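Local coordinates for hypothetical protein ybgI (Escherichia coli, Escherichia coli O157:H7, PDB 1NMO) that has no established function but probably protects against radiation damage, perhaps by helping degrade damaged nucleotides, and binds two metal ions in each subunit of a toroidal hexamer, at residues Thr40-Ser45 with Thr218-Ile223; Val62-Phe67 with Gly95-Leu100; Arg167-Thr172 with Phe185-Phe190; Ser177-Ala182 with Gln206-Tyr211. One frame throughout, in Å; residues are numbered along the deposited sequence.

Interaction 1: residues Thr40-Ser45 with Thr218-Ile223; sequences TGVTAS and TERGGI. With FE (Fe (III) ion), chain H; FE (Fe (III) ion), chain G.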
loop_
_atom_site.group_PDB
_atom_site.type_symbol
_atom_site.label_atom_id
_atom_site.label_comp_id
_atom_site.label_asym_id
_atom_site.label_seq_id
_atom_site.Cartn_x
_atom_site.Cartn_y
_atom_site.Cartn_z
ATOM N N THR A 40 26.484 -23.644 -7.368
ATOM C CA THR A 40 25.702 -23.773 -8.558
ATOM C C THR A 40 24.462 -22.905 -8.430
ATOM O O THR A 40 24.062 -22.523 -7.310
ATOM C CB THR A 40 25.263 -25.240 -8.754
ATOM O OG1 THR A 40 24.277 -25.591 -7.759
ATOM C CG2 THR A 40 26.486 -26.171 -8.643
ATOM N N GLY A 41 23.864 -22.553 -9.581
ATOM C CA GLY A 41 22.659 -21.732 -9.577
ATOM C C GLY A 41 22.155 -21.673 -10.976
ATOM O O GLY A 41 22.835 -22.192 -11.842
ATOM N N VAL A 42 21.004 -21.047 -11.231
ATOM C CA VAL A 42 20.468 -20.991 -12.619
ATOM C C VAL A 42 21.398 -20.185 -13.612
ATOM O O VAL A 42 21.678 -20.612 -14.735
ATOM C CB VAL A 42 19.064 -20.313 -12.536
ATOM C CG1 VAL A 42 18.490 -20.062 -13.940
ATOM C CG2 VAL A 42 18.097 -21.179 -11.675
ATOM N N THR A 43 21.934 -19.054 -13.140
ATOM C CA THR A 43 22.682 -18.132 -13.983
ATOM C C THR A 43 23.883 -17.571 -13.328
ATOM O O THR A 43 23.823 -17.254 -12.150
ATOM C CB THR A 43 21.726 -16.983 -14.380
ATOM O OG1 THR A 43 20.622 -17.576 -15.083
ATOM C CG2 THR A 43 22.396 -15.880 -15.280
ATOM N N ALA A 44 24.979 -17.418 -14.084
ATOM C CA ALA A 44 26.225 -16.888 -13.528
ATOM C C ALA A 44 26.203 -15.348 -13.393
ATOM O O ALA A 44 27.024 -14.665 -13.978
ATOM C CB ALA A 44 27.431 -17.343 -14.426
ATOM N N SER A 45 25.251 -14.828 -12.626
ATOM C CA SER A 45 25.115 -13.418 -12.388
ATOM C C SER A 45 26.173 -12.956 -11.406
ATOM O O SER A 45 26.785 -13.751 -10.723
ATOM C CB SER A 45 23.743 -13.147 -11.750
ATOM O OG SER A 45 23.708 -13.924 -10.518
ATOM N N THR A 218 11.066 -21.950 -13.428
ATOM C CA THR A 218 11.052 -23.259 -14.032
ATOM C C THR A 218 12.407 -23.905 -14.342
ATOM O O THR A 218 12.452 -25.121 -14.724
ATOM C CB THR A 218 10.175 -23.254 -15.315
ATOM O OG1 THR A 218 10.732 -22.332 -16.290
ATOM C CG2 THR A 218 8.691 -22.788 -14.941
ATOM N N GLU A 219 13.511 -23.164 -14.118
ATOM C CA GLU A 219 14.829 -23.712 -14.427
ATOM C C GLU A 219 15.767 -23.787 -13.222
ATOM O O GLU A 219 17.008 -23.539 -13.297
ATOM C CB GLU A 219 15.457 -22.969 -15.623
ATOM C CG GLU A 219 14.547 -23.200 -16.838
ATOM C CD GLU A 219 15.215 -22.868 -18.128
ATOM O OE1 GLU A 219 16.195 -22.054 -18.075
ATOM O OE2 GLU A 219 14.771 -23.400 -19.178
ATOM N N ARG A 220 15.127 -24.078 -12.088
ATOM C CA ARG A 220 15.887 -24.338 -10.914
ATOM C C ARG A 220 15.945 -25.902 -10.898
ATOM O O ARG A 220 16.936 -26.489 -10.477
ATOM C CB ARG A 220 15.143 -23.839 -9.702
ATOM C CG ARG A 220 15.165 -22.369 -9.522
ATOM C CD ARG A 220 14.213 -22.050 -8.378
ATOM N NE ARG A 220 12.812 -22.286 -8.805
ATOM C CZ ARG A 220 11.749 -21.974 -8.063
ATOM N NH1 ARG A 220 11.904 -21.429 -6.859
ATOM N NH2 ARG A 220 10.540 -22.180 -8.540
ATOM N N GLY A 221 14.915 -26.581 -11.408
ATOM C CA GLY A 221 14.961 -28.043 -11.271
ATOM C C GLY A 221 16.238 -28.779 -11.655
ATOM O O GLY A 221 16.782 -29.537 -10.852
ATOM N N GLY A 222 16.699 -28.560 -12.892
ATOM C CA GLY A 222 17.889 -29.211 -13.462
ATOM C C GLY A 222 19.220 -29.016 -12.770
ATOM O O GLY A 222 19.899 -29.977 -12.387
ATOM N N ILE A 223 19.614 -27.764 -12.612
ATOM C CA ILE A 223 20.899 -27.498 -11.966
ATOM C C ILE A 223 20.848 -27.978 -10.514
ATOM O O ILE A 223 21.862 -28.410 -9.940
ATOM C CB ILE A 223 21.239 -25.975 -12.094
ATOM C CG1 ILE A 223 22.626 -25.697 -11.613
ATOM C CG2 ILE A 223 20.207 -25.157 -11.364
ATOM C CD1 ILE A 223 22.611 -25.628 -10.107
HETATM FE FE FE H . 16.490 -23.704 -20.654
HETATM FE FE FE G . 16.809 -20.672 -19.803
HETATM O O HOH W 1 14.785 -23.989 -22.281
#
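Two torsions aim the aliphatic groups at each other: CG1 of Ile-223 stands anti to N (chi1 -172°), carrying CD1 out from helix 221-233 to the end of strand 37-41, and a similar first torsion of Val-42 (chi1 174°) leaves CG2 facing the turn that precedes the helix. CD1 of Ile-223 settles beside the strand backbone, 3.4 Å from N of Gly-41, while its CG1 passes 3.5 Å from O of the same glycine. Its approach to Thr-40 is modelled too tightly to be trusted in detail; the hydroxyl of that threonine is hydrogen-bonded to Ser-227, one turn further along the helix. Val-42 meets the second segment mainly through CG2, which lies 3.1 Å from the carbonyl O of Glu-219 and 3.8 Å from CG of Arg-220; CG1 is farther from the same oxygen. The rest of Arg-220 leads away from the strand, and its guanidinium bonds to Ala-217 O. Glu-219 then reaches out with its chain extended beyond CG, and the carboxylate spans both metals: OE1 binds the iron of chain G at 2.3 Å and OE2 the iron of chain H at 2.3 Å. OE2 also has a hydrogen bond from Thr-172. His-63 and Asp-101 complete the protein ligands of one iron, His-64 and His-215 those of the other, an arrangement typical of a carboxylate-bridged dinuclear metal site.

Interaction 2: residues Val62-Phe67 with Gly95-Leu100; sequences VHHGYF and GWHLPL. With FE (Fe (III) ion), chain G; FE (Fe (III) ion), chain H.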
loop_
_atom_site.group_PDB
_atom_site.type_symbol
_atom_site.label_atom_id
_atom_site.label_comp_id
_atom_site.label_asym_id
_atom_site.label_seq_id
_atom_site.Cartn_x
_atom_site.Cartn_y
_atom_site.Cartn_z
ATOM N N VAL A 62 26.344 -23.580 -13.763
ATOM C CA VAL A 62 25.087 -22.912 -14.038
ATOM C C VAL A 62 24.363 -23.400 -15.265
ATOM O O VAL A 62 24.942 -24.160 -16.034
ATOM C CB VAL A 62 25.301 -21.391 -14.293
ATOM C CG1 VAL A 62 25.844 -20.691 -13.064
ATOM C CG2 VAL A 62 26.204 -21.192 -15.445
ATOM N N HIS A 63 23.072 -23.031 -15.398
ATOM C CA HIS A 63 22.319 -23.377 -16.587
ATOM C C HIS A 63 22.596 -22.333 -17.681
ATOM O O HIS A 63 22.626 -22.691 -18.861
ATOM C CB HIS A 63 20.852 -23.407 -16.311
ATOM C CG HIS A 63 20.001 -23.771 -17.499
ATOM N ND1 HIS A 63 20.382 -24.701 -18.457
ATOM C CD2 HIS A 63 18.773 -23.313 -17.879
ATOM C CE1 HIS A 63 19.425 -24.787 -19.377
ATOM N NE2 HIS A 63 18.438 -23.950 -19.056
ATOM N N HIS A 64 22.781 -21.058 -17.276
ATOM C CA HIS A 64 23.066 -19.928 -18.181
ATOM C C HIS A 64 24.429 -19.255 -17.892
ATOM O O HIS A 64 24.582 -18.417 -16.978
ATOM C CB HIS A 64 22.009 -18.836 -18.055
ATOM C CG HIS A 64 20.621 -19.275 -18.367
ATOM N ND1 HIS A 64 19.671 -19.472 -17.388
ATOM C CD2 HIS A 64 20.010 -19.535 -19.549
ATOM C CE1 HIS A 64 18.535 -19.822 -17.952
ATOM N NE2 HIS A 64 18.710 -19.865 -19.259
ATOM N N GLY A 65 25.435 -19.599 -18.689
ATOM C CA GLY A 65 26.760 -19.026 -18.468
ATOM C C GLY A 65 26.962 -17.916 -19.446
ATOM O O GLY A 65 26.040 -17.121 -19.633
ATOM N N TYR A 66 28.122 -17.869 -20.123
ATOM C CA TYR A 66 28.397 -16.737 -21.044
ATOM C C TYR A 66 28.668 -17.135 -22.506
ATOM O O TYR A 66 28.430 -18.271 -22.921
ATOM C CB TYR A 66 29.620 -15.959 -20.537
ATOM C CG TYR A 66 29.607 -15.572 -19.068
ATOM C CD1 TYR A 66 28.442 -15.249 -18.451
ATOM C CD2 TYR A 66 30.794 -15.542 -18.284
ATOM C CE1 TYR A 66 28.408 -14.926 -17.090
ATOM C CE2 TYR A 66 30.757 -15.202 -16.910
ATOM C CZ TYR A 66 29.538 -14.909 -16.332
ATOM O OH TYR A 66 29.340 -14.651 -14.969
ATOM N N PHE A 67 29.133 -16.160 -23.285
ATOM C CA PHE A 67 29.552 -16.404 -24.681
ATOM C C PHE A 67 28.464 -16.926 -25.593
ATOM O O PHE A 67 28.694 -17.883 -26.334
ATOM C CB PHE A 67 30.683 -17.412 -24.645
ATOM C CG PHE A 67 31.715 -17.077 -23.601
ATOM C CD1 PHE A 67 32.224 -15.788 -23.526
ATOM C CD2 PHE A 67 32.161 -18.019 -22.705
ATOM C CE1 PHE A 67 33.164 -15.442 -22.565
ATOM C CE2 PHE A 67 33.085 -17.694 -21.762
ATOM C CZ PHE A 67 33.590 -16.377 -21.700
ATOM N N GLY A 95 29.077 -24.145 -17.492
ATOM C CA GLY A 95 27.661 -23.938 -17.799
ATOM C C GLY A 95 27.204 -25.081 -18.754
ATOM O O GLY A 95 28.010 -25.544 -19.587
ATOM N N TRP A 96 25.976 -25.608 -18.604
ATOM C CA TRP A 96 25.392 -26.578 -19.520
ATOM C C TRP A 96 23.998 -26.043 -19.865
ATOM O O TRP A 96 23.116 -25.971 -19.006
ATOM C CB TRP A 96 25.260 -27.963 -18.903
ATOM C CG TRP A 96 26.520 -28.735 -19.028
ATOM C CD1 TRP A 96 26.909 -29.485 -20.092
ATOM C CD2 TRP A 96 27.637 -28.731 -18.113
ATOM N NE1 TRP A 96 28.184 -29.941 -19.916
ATOM C CE2 TRP A 96 28.660 -29.498 -18.710
ATOM C CE3 TRP A 96 27.864 -28.152 -16.837
ATOM C CZ2 TRP A 96 29.888 -29.699 -18.102
ATOM C CZ3 TRP A 96 29.071 -28.340 -16.224
ATOM C CH2 TRP A 96 30.091 -29.118 -16.863
ATOM N N HIS A 97 23.782 -25.665 -21.122
ATOM C CA HIS A 97 22.497 -25.131 -21.561
ATOM C C HIS A 97 21.558 -26.272 -22.046
ATOM O O HIS A 97 21.064 -27.025 -21.204
ATOM C CB HIS A 97 22.736 -24.064 -22.642
ATOM C CG HIS A 97 21.518 -23.282 -23.028
ATOM N ND1 HIS A 97 21.107 -23.154 -24.345
ATOM C CD2 HIS A 97 20.587 -22.635 -22.279
ATOM C CE1 HIS A 97 19.970 -22.473 -24.390
ATOM N NE2 HIS A 97 19.632 -22.144 -23.153
ATOM N N LEU A 98 21.347 -26.497 -23.350
ATOM C CA LEU A 98 20.338 -27.517 -23.721
ATOM C C LEU A 98 20.486 -28.886 -23.076
ATOM O O LEU A 98 19.468 -29.532 -22.641
ATOM C CB LEU A 98 20.201 -27.621 -25.257
ATOM C CG LEU A 98 19.797 -26.223 -25.826
ATOM C CD1 LEU A 98 19.664 -26.255 -27.361
ATOM C CD2 LEU A 98 18.482 -25.757 -25.242
ATOM N N PRO A 99 21.727 -29.367 -22.943
ATOM C CA PRO A 99 21.809 -30.694 -22.313
ATOM C C PRO A 99 21.146 -30.707 -20.948
ATOM O O PRO A 99 20.543 -31.734 -20.516
ATOM C CB PRO A 99 23.320 -30.968 -22.251
ATOM C CG PRO A 99 23.839 -30.203 -23.488
ATOM C CD PRO A 99 23.051 -28.888 -23.352
ATOM N N LEU A 100 21.208 -29.583 -20.239
ATOM C CA LEU A 100 20.592 -29.565 -18.878
ATOM C C LEU A 100 19.068 -29.344 -18.941
ATOM O O LEU A 100 18.377 -29.429 -17.936
ATOM C CB LEU A 100 21.310 -28.536 -17.977
ATOM C CG LEU A 100 21.083 -28.665 -16.448
ATOM C CD1 LEU A 100 21.441 -30.072 -15.943
ATOM C CD2 LEU A 100 22.103 -27.718 -15.802
HETATM FE FE FE G . 16.809 -20.672 -19.803
HETATM FE FE FE H . 16.490 -23.704 -20.654
HETATM O O HOH W 1 14.785 -23.989 -22.281
#
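His-63 and Trp-96 are joined by a side-chain to backbone hydrogen bond: ND1 of His-63 donates to the backbone O of Trp-96 at 3.1 Å (N-H...O 162°), arriving in the carbonyl plane on a lone pair, with the acceptor close to the plane of the imidazole. The other ring nitrogen of the same side chain, NE2, binds the iron of chain H at 2.5 Å, so both nitrogens are occupied. A second edge position is taken by His-97 O, 3.3 Å from CE1 of His-63; that carbonyl also accepts from Leu-100 N in the first turn of helix 98-102. One residue earlier, Val-62 O receives Trp-96 N at 3.1 Å and a CA-H contact from Gly-95, which continues the parallel pairing of strands 59-62 and 92-95 to their ends. His-64 points its NE2 at the other iron, that of chain G, 2.1 Å away, and has CD2 of His-63 against one ring face. His-97 joins the cluster without binding a metal: its ring is roughly parallel to that of His-63 but slid well aside, centroids 5.3 Å apart, and its ND1 is hydrogen-bonded to Asp-21. With ND1 donating to Trp-96, NE2 is left to offer its lone pair to iron; the carbonyl, a second-shell partner, and the metal together probably fix the rotation of the ring.

Interaction 3: residues Arg167-Thr172 with Phe185-Phe190; sequences RVAWCT and FGVDAF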
loop_
_atom_site.group_PDB
_atom_site.type_symbol
_atom_site.label_atom_id
_atom_site.label_comp_id
_atom_site.label_asym_id
_atom_site.label_seq_id
_atom_site.Cartn_x
_atom_site.Cartn_y
_atom_site.Cartn_z
ATOM N N ARG A 167 -3.957 -34.005 -20.383
ATOM C CA ARG A 167 -2.761 -34.147 -21.221
ATOM C C ARG A 167 -2.107 -32.795 -21.323
ATOM O O ARG A 167 -2.757 -31.798 -21.615
ATOM C CB ARG A 167 -3.186 -34.718 -22.612
ATOM C CG ARG A 167 -2.096 -34.787 -23.668
ATOM C CD ARG A 167 -2.675 -35.500 -24.949
ATOM N NE ARG A 167 -2.976 -36.875 -24.547
ATOM C CZ ARG A 167 -2.645 -37.953 -25.249
ATOM N NH1 ARG A 167 -2.019 -37.807 -26.422
ATOM N NH2 ARG A 167 -2.851 -39.179 -24.714
ATOM N N VAL A 168 -0.814 -32.761 -21.087
ATOM C CA VAL A 168 -0.046 -31.515 -21.042
ATOM C C VAL A 168 1.276 -31.565 -21.837
ATOM O O VAL A 168 1.776 -32.665 -22.149
ATOM C CB VAL A 168 0.304 -31.295 -19.569
ATOM C CG1 VAL A 168 1.172 -30.111 -19.418
ATOM C CG2 VAL A 168 -0.967 -31.099 -18.794
ATOM N N ALA A 169 1.826 -30.424 -22.263
ATOM C CA ALA A 169 3.169 -30.559 -22.866
ATOM C C ALA A 169 3.878 -29.344 -22.248
ATOM O O ALA A 169 3.207 -28.457 -21.720
ATOM C CB ALA A 169 3.153 -30.515 -24.401
ATOM N N TRP A 170 5.199 -29.251 -22.298
ATOM C CA TRP A 170 5.806 -28.137 -21.631
ATOM C C TRP A 170 7.193 -27.965 -22.125
ATOM O O TRP A 170 7.719 -28.883 -22.761
ATOM C CB TRP A 170 5.834 -28.429 -20.138
ATOM C CG TRP A 170 6.655 -29.636 -19.713
ATOM C CD1 TRP A 170 7.953 -29.654 -19.316
ATOM C CD2 TRP A 170 6.214 -31.018 -19.684
ATOM N NE1 TRP A 170 8.362 -30.951 -19.045
ATOM C CE2 TRP A 170 7.317 -31.804 -19.258
ATOM C CE3 TRP A 170 4.985 -31.665 -19.984
ATOM C CZ2 TRP A 170 7.233 -33.203 -19.110
ATOM C CZ3 TRP A 170 4.890 -33.074 -19.847
ATOM C CH2 TRP A 170 6.005 -33.814 -19.417
ATOM N N CYS A 171 7.788 -26.807 -21.861
ATOM C CA CYS A 171 9.200 -26.584 -22.205
ATOM C C CYS A 171 9.599 -25.564 -21.167
ATOM O O CYS A 171 8.963 -24.549 -21.128
ATOM C CB CYS A 171 9.407 -25.979 -23.612
ATOM S SG CYS A 171 11.206 -25.742 -23.948
ATOM N N THR A 172 10.599 -25.812 -20.315
ATOM C CA THR A 172 10.934 -24.808 -19.343
ATOM C C THR A 172 11.644 -23.540 -19.999
ATOM O O THR A 172 12.139 -23.587 -21.105
ATOM C CB THR A 172 11.909 -25.354 -18.282
ATOM O OG1 THR A 172 13.165 -25.599 -18.937
ATOM C CG2 THR A 172 11.345 -26.611 -17.535
ATOM N N PHE A 185 -0.082 -31.291 -31.936
ATOM C CA PHE A 185 0.042 -32.616 -31.337
ATOM C C PHE A 185 -1.232 -33.043 -30.614
ATOM O O PHE A 185 -1.685 -34.199 -30.760
ATOM C CB PHE A 185 1.222 -32.637 -30.385
ATOM C CG PHE A 185 1.507 -33.989 -29.830
ATOM C CD1 PHE A 185 2.249 -34.911 -30.569
ATOM C CD2 PHE A 185 0.960 -34.362 -28.626
ATOM C CE1 PHE A 185 2.433 -36.213 -30.110
ATOM C CE2 PHE A 185 1.118 -35.635 -28.139
ATOM C CZ PHE A 185 1.857 -36.583 -28.879
ATOM N N GLY A 186 -1.828 -32.106 -29.862
ATOM C CA GLY A 186 -3.066 -32.341 -29.124
ATOM C C GLY A 186 -2.817 -32.381 -27.626
ATOM O O GLY A 186 -2.425 -33.415 -27.041
ATOM N N VAL A 187 -2.998 -31.265 -26.947
ATOM C CA VAL A 187 -2.822 -31.326 -25.504
ATOM C C VAL A 187 -3.933 -30.467 -24.907
ATOM O O VAL A 187 -4.578 -29.743 -25.642
ATOM C CB VAL A 187 -1.469 -30.746 -25.110
ATOM C CG1 VAL A 187 -0.341 -31.633 -25.671
ATOM C CG2 VAL A 187 -1.358 -29.255 -25.691
ATOM N N ASP A 188 -4.162 -30.528 -23.595
ATOM C CA ASP A 188 -5.185 -29.658 -23.036
ATOM C C ASP A 188 -4.428 -28.417 -22.486
ATOM O O ASP A 188 -4.980 -27.300 -22.424
ATOM C CB ASP A 188 -5.893 -30.312 -21.838
ATOM C CG ASP A 188 -6.464 -31.684 -22.139
ATOM O OD1 ASP A 188 -6.932 -31.894 -23.270
ATOM O OD2 ASP A 188 -6.484 -32.543 -21.225
ATOM N N ALA A 189 -3.173 -28.592 -22.067
ATOM C CA ALA A 189 -2.449 -27.433 -21.527
ATOM C C ALA A 189 -0.987 -27.438 -21.969
ATOM O O ALA A 189 -0.427 -28.529 -22.291
ATOM C CB ALA A 189 -2.552 -27.435 -20.049
ATOM N N PHE A 190 -0.393 -26.239 -22.053
ATOM C CA PHE A 190 1.055 -26.083 -22.427
ATOM C C PHE A 190 1.592 -25.174 -21.374
ATOM O O PHE A 190 0.968 -24.141 -21.067
ATOM C CB PHE A 190 1.260 -25.442 -23.821
ATOM C CG PHE A 190 2.703 -25.204 -24.163
ATOM C CD1 PHE A 190 3.596 -26.264 -24.306
ATOM C CD2 PHE A 190 3.193 -23.890 -24.355
ATOM C CE1 PHE A 190 4.969 -26.055 -24.643
ATOM C CE2 PHE A 190 4.526 -23.664 -24.687
ATOM C CZ PHE A 190 5.442 -24.765 -24.836
#
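Arg-167 and Asp-188 open the pairing with hydrogen bonds in both directions. The carbonyl O of Arg-167 accepts from two successive amides, Asp-188 N at 2.7 Å and Ala-189 N at 3.3 Å, while its own N donates to Asp-188 OD2 at 3.0 Å, meeting that oxygen from above the carboxylate plane. OD2 also takes the amide of Gln-166. Further on, Ala-169 N bonds to Ala-189 O as the strands run parallel.

Apolar contacts occur on both faces: Val-168 CG2 meets Ala-189 CB on one, and on the other Ala-169 CB touches Val-187 CG1 at 3.9 Å and lies near the Phe-190 ring.

At the outer end Arg-167 CD passes 3.0 Å from Gly-186 O, and NH1 lies 4.2 Å from CE2 of Phe-185; guanidinium and ring planes are 16° apart, although the side chains cross at about a right angle. The parallel pairing joins two strands of a beta-alpha-beta unit built with helix 179-185, and Asp-188 extends it through its side chain where strand 189-192 begins.

Interaction 4: residues Ser177-Ala182 with Gln206-Tyr211; sequences SFIDSA and QGLHFY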
loop_
_atom_site.group_PDB
_atom_site.type_symbol
_atom_site.label_atom_id
_atom_site.label_comp_id
_atom_site.label_asym_id
_atom_site.label_seq_id
_atom_site.Cartn_x
_atom_site.Cartn_y
_atom_site.Cartn_z
ATOM N N SER A 177 7.435 -20.350 -27.817
ATOM C CA SER A 177 7.172 -20.454 -29.249
ATOM C C SER A 177 6.791 -21.872 -29.661
ATOM O O SER A 177 6.405 -22.116 -30.825
ATOM C CB SER A 177 8.384 -19.906 -30.045
ATOM O OG SER A 177 9.492 -20.764 -29.903
ATOM N N PHE A 178 6.834 -22.799 -28.692
ATOM C CA PHE A 178 6.530 -24.197 -28.994
ATOM C C PHE A 178 5.060 -24.453 -28.786
ATOM O O PHE A 178 4.574 -25.558 -28.963
ATOM C CB PHE A 178 7.339 -25.102 -28.066
ATOM C CG PHE A 178 8.782 -25.230 -28.465
ATOM C CD1 PHE A 178 9.120 -25.745 -29.740
ATOM C CD2 PHE A 178 9.808 -24.909 -27.563
ATOM C CE1 PHE A 178 10.450 -25.934 -30.102
ATOM C CE2 PHE A 178 11.148 -25.094 -27.908
ATOM C CZ PHE A 178 11.496 -25.596 -29.145
ATOM N N ILE A 179 4.327 -23.430 -28.382
ATOM C CA ILE A 179 2.941 -23.667 -28.178
ATOM C C ILE A 179 2.138 -24.169 -29.387
ATOM O O ILE A 179 1.202 -25.000 -29.227
ATOM C CB ILE A 179 2.257 -22.418 -27.600
ATOM C CG1 ILE A 179 0.805 -22.780 -27.246
ATOM C CG2 ILE A 179 2.305 -21.221 -28.604
ATOM C CD1 ILE A 179 0.065 -21.707 -26.298
ATOM N N ASP A 180 2.465 -23.710 -30.600
ATOM C CA ASP A 180 1.656 -24.132 -31.732
ATOM C C ASP A 180 1.925 -25.588 -32.048
ATOM O O ASP A 180 0.983 -26.366 -32.280
ATOM C CB ASP A 180 1.936 -23.319 -32.955
ATOM C CG ASP A 180 1.418 -21.900 -32.855
ATOM O OD1 ASP A 180 0.505 -21.596 -32.029
ATOM O OD2 ASP A 180 1.965 -21.089 -33.655
ATOM N N SER A 181 3.198 -25.968 -32.039
ATOM C CA SER A 181 3.466 -27.329 -32.329
ATOM C C SER A 181 2.808 -28.226 -31.242
ATOM O O SER A 181 2.412 -29.350 -31.545
ATOM C CB SER A 181 4.966 -27.532 -32.444
ATOM O OG SER A 181 5.361 -28.313 -31.362
ATOM N N ALA A 182 2.658 -27.769 -29.997
ATOM C CA ALA A 182 1.986 -28.639 -29.008
ATOM C C ALA A 182 0.537 -28.693 -29.335
ATOM O O ALA A 182 -0.057 -29.705 -29.185
ATOM C CB ALA A 182 2.152 -28.125 -27.601
ATOM N N GLN A 206 -6.579 -21.937 -30.338
ATOM C CA GLN A 206 -6.457 -23.387 -30.443
ATOM C C GLN A 206 -7.065 -24.080 -29.226
ATOM O O GLN A 206 -6.951 -25.292 -29.104
ATOM C CB GLN A 206 -4.990 -23.812 -30.704
ATOM C CG GLN A 206 -4.514 -23.428 -32.143
ATOM C CD GLN A 206 -2.948 -23.425 -32.347
ATOM O OE1 GLN A 206 -2.165 -23.151 -31.407
ATOM N NE2 GLN A 206 -2.502 -23.667 -33.589
ATOM N N GLY A 207 -7.728 -23.331 -28.334
ATOM C CA GLY A 207 -8.379 -23.980 -27.190
ATOM C C GLY A 207 -7.569 -24.730 -26.110
ATOM O O GLY A 207 -7.978 -25.781 -25.590
ATOM N N LEU A 208 -6.394 -24.227 -25.727
ATOM C CA LEU A 208 -5.694 -24.915 -24.657
ATOM C C LEU A 208 -5.362 -23.911 -23.544
ATOM O O LEU A 208 -5.374 -22.702 -23.753
ATOM C CB LEU A 208 -4.443 -25.615 -25.149
ATOM C CG LEU A 208 -3.382 -24.719 -25.751
ATOM C CD1 LEU A 208 -2.064 -25.487 -25.978
ATOM C CD2 LEU A 208 -3.883 -24.258 -27.050
ATOM N N HIS A 209 -5.168 -24.451 -22.345
ATOM C CA HIS A 209 -4.817 -23.690 -21.191
ATOM C C HIS A 209 -3.347 -23.381 -21.354
ATOM O O HIS A 209 -2.568 -24.304 -21.633
ATOM C CB HIS A 209 -4.989 -24.542 -19.923
ATOM C CG HIS A 209 -6.415 -24.742 -19.519
ATOM N ND1 HIS A 209 -7.168 -23.741 -18.940
ATOM C CD2 HIS A 209 -7.246 -25.811 -19.671
ATOM C CE1 HIS A 209 -8.414 -24.172 -18.760
ATOM N NE2 HIS A 209 -8.485 -25.424 -19.195
ATOM N N PHE A 210 -2.944 -22.119 -21.147
ATOM C CA PHE A 210 -1.528 -21.780 -21.267
ATOM C C PHE A 210 -1.066 -21.169 -19.942
ATOM O O PHE A 210 -1.811 -20.393 -19.369
ATOM C CB PHE A 210 -1.261 -20.779 -22.422
ATOM C CG PHE A 210 0.064 -20.171 -22.331
ATOM C CD1 PHE A 210 1.202 -20.923 -22.592
ATOM C CD2 PHE A 210 0.212 -18.871 -21.869
ATOM C CE1 PHE A 210 2.495 -20.408 -22.405
ATOM C CE2 PHE A 210 1.503 -18.341 -21.672
ATOM C CZ PHE A 210 2.641 -19.126 -21.944
ATOM N N TYR A 211 0.128 -21.524 -19.480
ATOM C CA TYR A 211 0.714 -21.041 -18.220
ATOM C C TYR A 211 2.126 -20.550 -18.540
ATOM O O TYR A 211 2.884 -21.285 -19.203
ATOM C CB TYR A 211 0.899 -22.181 -17.187
ATOM C CG TYR A 211 -0.389 -22.844 -16.862
ATOM C CD1 TYR A 211 -0.953 -23.741 -17.722
ATOM C CD2 TYR A 211 -1.121 -22.418 -15.755
ATOM C CE1 TYR A 211 -2.271 -24.191 -17.502
ATOM C CE2 TYR A 211 -2.391 -22.856 -15.504
ATOM C CZ TYR A 211 -2.984 -23.742 -16.383
ATOM O OH TYR A 211 -4.316 -24.141 -16.113
#
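The ring of Phe-210 is met obliquely by Ile-179, whose CD1 comes within 4.0 Å of the ring atom CD1. Around the same ring, Thr-199 and Ala-203 of helix 197-205 add further packing. Two further flat groups, the carboxylate of Asp-180 and the amide of Gln-206, stand almost perpendicular, their planes 89° apart, with OD1 of the aspartate 3.9 Å from CD of the glutamine. OD1 is hydrogen-bonded to Ser-202 of helix 197-205, and Met-78 of the second subunit packs on both of these side chains.

Ile-179 carries the apolar half of the contact. Its CG1 is anti to N (chi1 -173°) and the branch stays extended at chi2, so it projects from the first turn of helix 179-185 straight at the sheet; there CG1 lies 4.1 Å from CD1 of Leu-208, the two side chains meeting at a slant, while the isoleucine runs at about a right angle to Phe-210. Leu-208 reaches that point from the loop before strand 209-212 and also touches Val-187, while Ile-179 touches Phe-190 on the neighbouring strand. Ala-182 N bonds to Phe-178 O at 3.1 Å within the helix turn. The contact is thus divided by chemistry: van der Waals packing between isoleucine, leucine and phenylalanine seats the helix on the sheet, and the polar groups of Asp-180 and Gln-206 sit beside it, where Ser-202 of the next helix bonds to the carboxylate and another subunit adjoins.

In the fold
From the N terminus, interaction 1 opens at strand 37-41 and is closed only by the start of helix 221-233, so its long loop encloses the other three. Interaction 2 is a short local closure within it, joining strands 59-62 and 92-95 of the five-stranded sheet. Interactions 3 and 4 come later, in the six-stranded sheet, and their segments alternate: strand 165-170, helix 179-185, strand 189-192, strand 209-212. They share the middle of that sheet, where strand 189-192 pairs with 209-212. Interactions 1 and 2 meet at the two irons, and Thr-172 from interaction 3 reaches Glu-219, linking the second sheet to the metal site.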